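C-1-tetrahydrofolate synthase, cytoplasmic, putative (Trypanosoma brucei, PDB 4CJX) probably interconverts one-carbon forms of tetrahydrofolate, as an NADP-dependent methylenetetrahydrofolate dehydrogenase and methenyltetrahydrofolate cyclohydrolase working as a homodimer. Local coordinates at residues B[61-66]-B[76-81]. Residues are numbered along the deposited sequence; the frame is centred on the assembly and turned at random.
Sequences TIICGK and LKRKAA. With 9L9 ((2S)-2-[[4-[[2,4-bis(azanyl)-6-oxidanylidene-1H-pyrimidin-5-yl]carbamoylamino]phenyl]carbonylamino]pentanedioic acid), chain G.
Arg-78 reaches out from its helix to grip Thr-61 of the neighbouring strand with two guanidinium nitrogens. Beyond its CB, CG and CD each pass 3.8 Å from Thr-61 OG1, in van der Waals contact, and the extended chain (chi2 157°, chi3 177°) brings the guanidinium group alongside the strand. There Arg-78 NE donates to Thr-61 OG1 at 2.8 Å in a nearly straight bond (163°). Arg-78 NH2 makes a more bent bond to the same hydroxyl oxygen and another, 3.1 Å long, to Thr-61 O, approaching from above the carbonyl plane. NE and NH2 thus grip Thr-61 side-on, with both oxygens close to the guanidinium plane, which should limit rotation of the group. A beta-branched threonine suits a strand and adds a hydroxyl acceptor; arginine has the length to span from the helix and a guanidinium edge presenting two N-H donors together. NH1 forms a salt bridge with Glu-92, which probably steadies the charge. One residue back, Lys-77 NZ donates to 9L9 O8A at 2.6 Å and is also hydrogen-bonded to Gln-121 OE1. The Arg-78 contacts join strand 58-64 to helix 68-83 in a beta-alpha-beta unit, and Glu-92 brings in its second strand, 87-93, while helix 296-316 packs against Lys-77, Ala-80 and Ala-81.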
loop_
_atom_site.group_PDB
_atom_site.type_symbol
_atom_site.label_atom_id
_atom_site.label_comp_id
_atom_site.label_asym_id
_atom_site.label_seq_id
_atom_site.Cartn_x
_atom_site.Cartn_y
_atom_site.Cartn_z
ATOM N N THR B 61 0.293 19.920 17.445
ATOM C CA THR B 61 0.196 18.558 18.003
ATOM C C THR B 61 -0.946 18.416 19.017
ATOM O O THR B 61 -1.038 19.184 19.971
ATOM C CB THR B 61 1.492 18.154 18.713
ATOM O OG1 THR B 61 1.794 19.135 19.701
ATOM C CG2 THR B 61 2.654 18.044 17.728
ATOM N N ILE B 62 -1.787 17.413 18.799
ATOM C CA ILE B 62 -2.899 17.082 19.656
ATOM C C ILE B 62 -2.590 15.775 20.364
ATOM O O ILE B 62 -2.308 14.774 19.730
ATOM C CB ILE B 62 -4.187 16.891 18.836
ATOM C CG1 ILE B 62 -4.556 18.184 18.085
ATOM C CG2 ILE B 62 -5.328 16.441 19.734
ATOM C CD1 ILE B 62 -5.700 18.015 17.101
ATOM N N ILE B 63 -2.636 15.795 21.687
ATOM C CA ILE B 63 -2.513 14.590 22.478
ATOM C C ILE B 63 -3.789 14.386 23.287
ATOM O O ILE B 63 -4.308 15.322 23.898
ATOM C CB ILE B 63 -1.248 14.626 23.364
ATOM C CG1 ILE B 63 -1.109 13.327 24.170
ATOM C CG2 ILE B 63 -1.264 15.812 24.317
ATOM C CD1 ILE B 63 0.222 13.202 24.890
ATOM N N CYS B 64 -4.318 13.167 23.237
ATOM C CA CYS B 64 -5.461 12.769 24.040
ATOM C C CYS B 64 -4.961 11.826 25.138
ATOM O O CYS B 64 -4.236 10.872 24.856
ATOM C CB CYS B 64 -6.502 12.044 23.185
ATOM S SG CYS B 64 -7.231 13.010 21.840
ATOM N N GLY B 65 -5.347 12.101 26.381
ATOM C CA GLY B 65 -4.998 11.260 27.514
ATOM C C GLY B 65 -3.594 11.530 28.006
ATOM O O GLY B 65 -2.974 12.529 27.643
ATOM N N LYS B 66 -3.079 10.619 28.815
ATOM C CA LYS B 66 -1.812 10.847 29.519
ATOM C C LYS B 66 -0.859 9.650 29.487
ATOM O O LYS B 66 -0.114 9.448 30.447
ATOM C CB LYS B 66 -2.080 11.220 30.996
ATOM C CG LYS B 66 -3.061 12.361 31.227
ATOM C CD LYS B 66 -2.610 13.681 30.594
ATOM C CE LYS B 66 -3.718 14.728 30.609
ATOM N NZ LYS B 66 -3.912 15.235 32.003
ATOM N N LEU B 76 8.892 16.196 22.813
ATOM C CA LEU B 76 10.105 16.283 22.014
ATOM C C LEU B 76 9.844 16.987 20.671
ATOM O O LEU B 76 10.674 17.750 20.184
ATOM C CB LEU B 76 10.725 14.898 21.804
ATOM C CG LEU B 76 11.329 14.198 23.032
ATOM C CD1 LEU B 76 11.632 12.734 22.673
ATOM C CD2 LEU B 76 12.581 14.890 23.566
ATOM N N LYS B 77 8.690 16.707 20.079
ATOM C CA LYS B 77 8.285 17.351 18.823
ATOM C C LYS B 77 8.178 18.865 19.014
ATOM O O LYS B 77 8.732 19.638 18.234
ATOM C CB LYS B 77 6.968 16.744 18.291
ATOM C CG LYS B 77 7.127 15.301 17.775
ATOM C CD LYS B 77 5.817 14.539 17.561
ATOM C CE LYS B 77 6.091 13.081 17.158
ATOM N NZ LYS B 77 4.864 12.313 16.814
ATOM N N ARG B 78 7.507 19.285 20.075
ATOM C CA ARG B 78 7.318 20.715 20.347
ATOM C C ARG B 78 8.645 21.421 20.567
ATOM O O ARG B 78 8.899 22.508 20.025
ATOM C CB ARG B 78 6.405 20.892 21.553
ATOM C CG ARG B 78 4.978 20.445 21.256
ATOM C CD ARG B 78 4.212 20.081 22.512
ATOM N NE ARG B 78 2.834 19.731 22.189
ATOM C CZ ARG B 78 1.850 19.566 23.077
ATOM N NH1 ARG B 78 2.061 19.685 24.389
ATOM N NH2 ARG B 78 0.629 19.291 22.636
ATOM N N LYS B 79 9.499 20.776 21.355
ATOM C CA LYS B 79 10.818 21.289 21.674
ATOM C C LYS B 79 11.669 21.443 20.417
ATOM O O LYS B 79 12.304 22.475 20.203
ATOM C CB LYS B 79 11.510 20.351 22.663
ATOM C CG LYS B 79 12.163 21.052 23.821
ATOM C CD LYS B 79 13.280 20.221 24.459
ATOM C CE LYS B 79 14.488 20.177 23.537
ATOM N NZ LYS B 79 15.690 19.578 24.177
ATOM N N ALA B 80 11.710 20.405 19.597
ATOM C CA ALA B 80 12.446 20.478 18.325
ATOM C C ALA B 80 11.918 21.621 17.436
ATOM O O ALA B 80 12.681 22.435 16.921
ATOM C CB ALA B 80 12.331 19.169 17.586
ATOM N N ALA B 81 10.597 21.669 17.287
ATOM C CA ALA B 81 9.920 22.681 16.489
ATOM C C ALA B 81 10.263 24.091 16.975
ATOM O O ALA B 81 10.644 24.969 16.191
ATOM C CB ALA B 81 8.419 22.439 16.549
HETATM N N2A 9L9 G . 0.461 10.834 14.876
HETATM N N1 9L9 G . 1.656 9.196 16.196
HETATM C C2 9L9 G . 1.703 10.126 15.213
HETATM N N3 9L9 G . 2.870 10.418 14.510
HETATM C C4 9L9 G . 3.966 9.659 14.944
HETATM O O4A 9L9 G . 4.978 9.920 14.313
HETATM N N5A 9L9 G . 5.103 8.102 16.432
HETATM C C5 9L9 G . 3.944 8.683 15.949
HETATM C C6 9L9 G . 2.749 8.499 16.572
HETATM N N7 9L9 G . 2.629 7.503 17.636
HETATM O O8A 9L9 G . 6.040 10.021 17.233
HETATM N N9 9L9 G . 7.090 8.053 17.531
HETATM C C1B 9L9 G . 8.220 8.488 18.165
HETATM C C2B 9L9 G . 9.050 7.508 18.746
HETATM C C3B 9L9 G . 10.217 7.845 19.434
HETATM C C4B 9L9 G . 10.604 9.180 19.573
HETATM C C5B 9L9 G . 9.801 10.160 18.948
HETATM C C6B 9L9 G . 8.624 9.825 18.267
HETATM C C7B 9L9 G . 11.911 9.529 20.262
HETATM O O7B 9L9 G . 12.475 10.531 19.894
HETATM C CAW 9L9 G . 6.050 8.809 17.093
HETATM N N 9L9 G . 12.486 8.722 21.181
HETATM C CA 9L9 G . 13.791 8.942 21.794
HETATM C C 9L9 G . 14.773 7.990 21.152
HETATM O OXT 9L9 G . 14.303 6.968 20.631
HETATM C CB 9L9 G . 13.856 8.631 23.270
HETATM C CG 9L9 G . 12.513 8.815 23.947
HETATM C CD 9L9 G . 12.730 8.877 25.426
HETATM O OE1 9L9 G . 13.493 9.740 25.859
HETATM O OE2 9L9 G . 12.142 8.063 26.153
HETATM O O 9L9 G . 16.007 8.214 21.171
#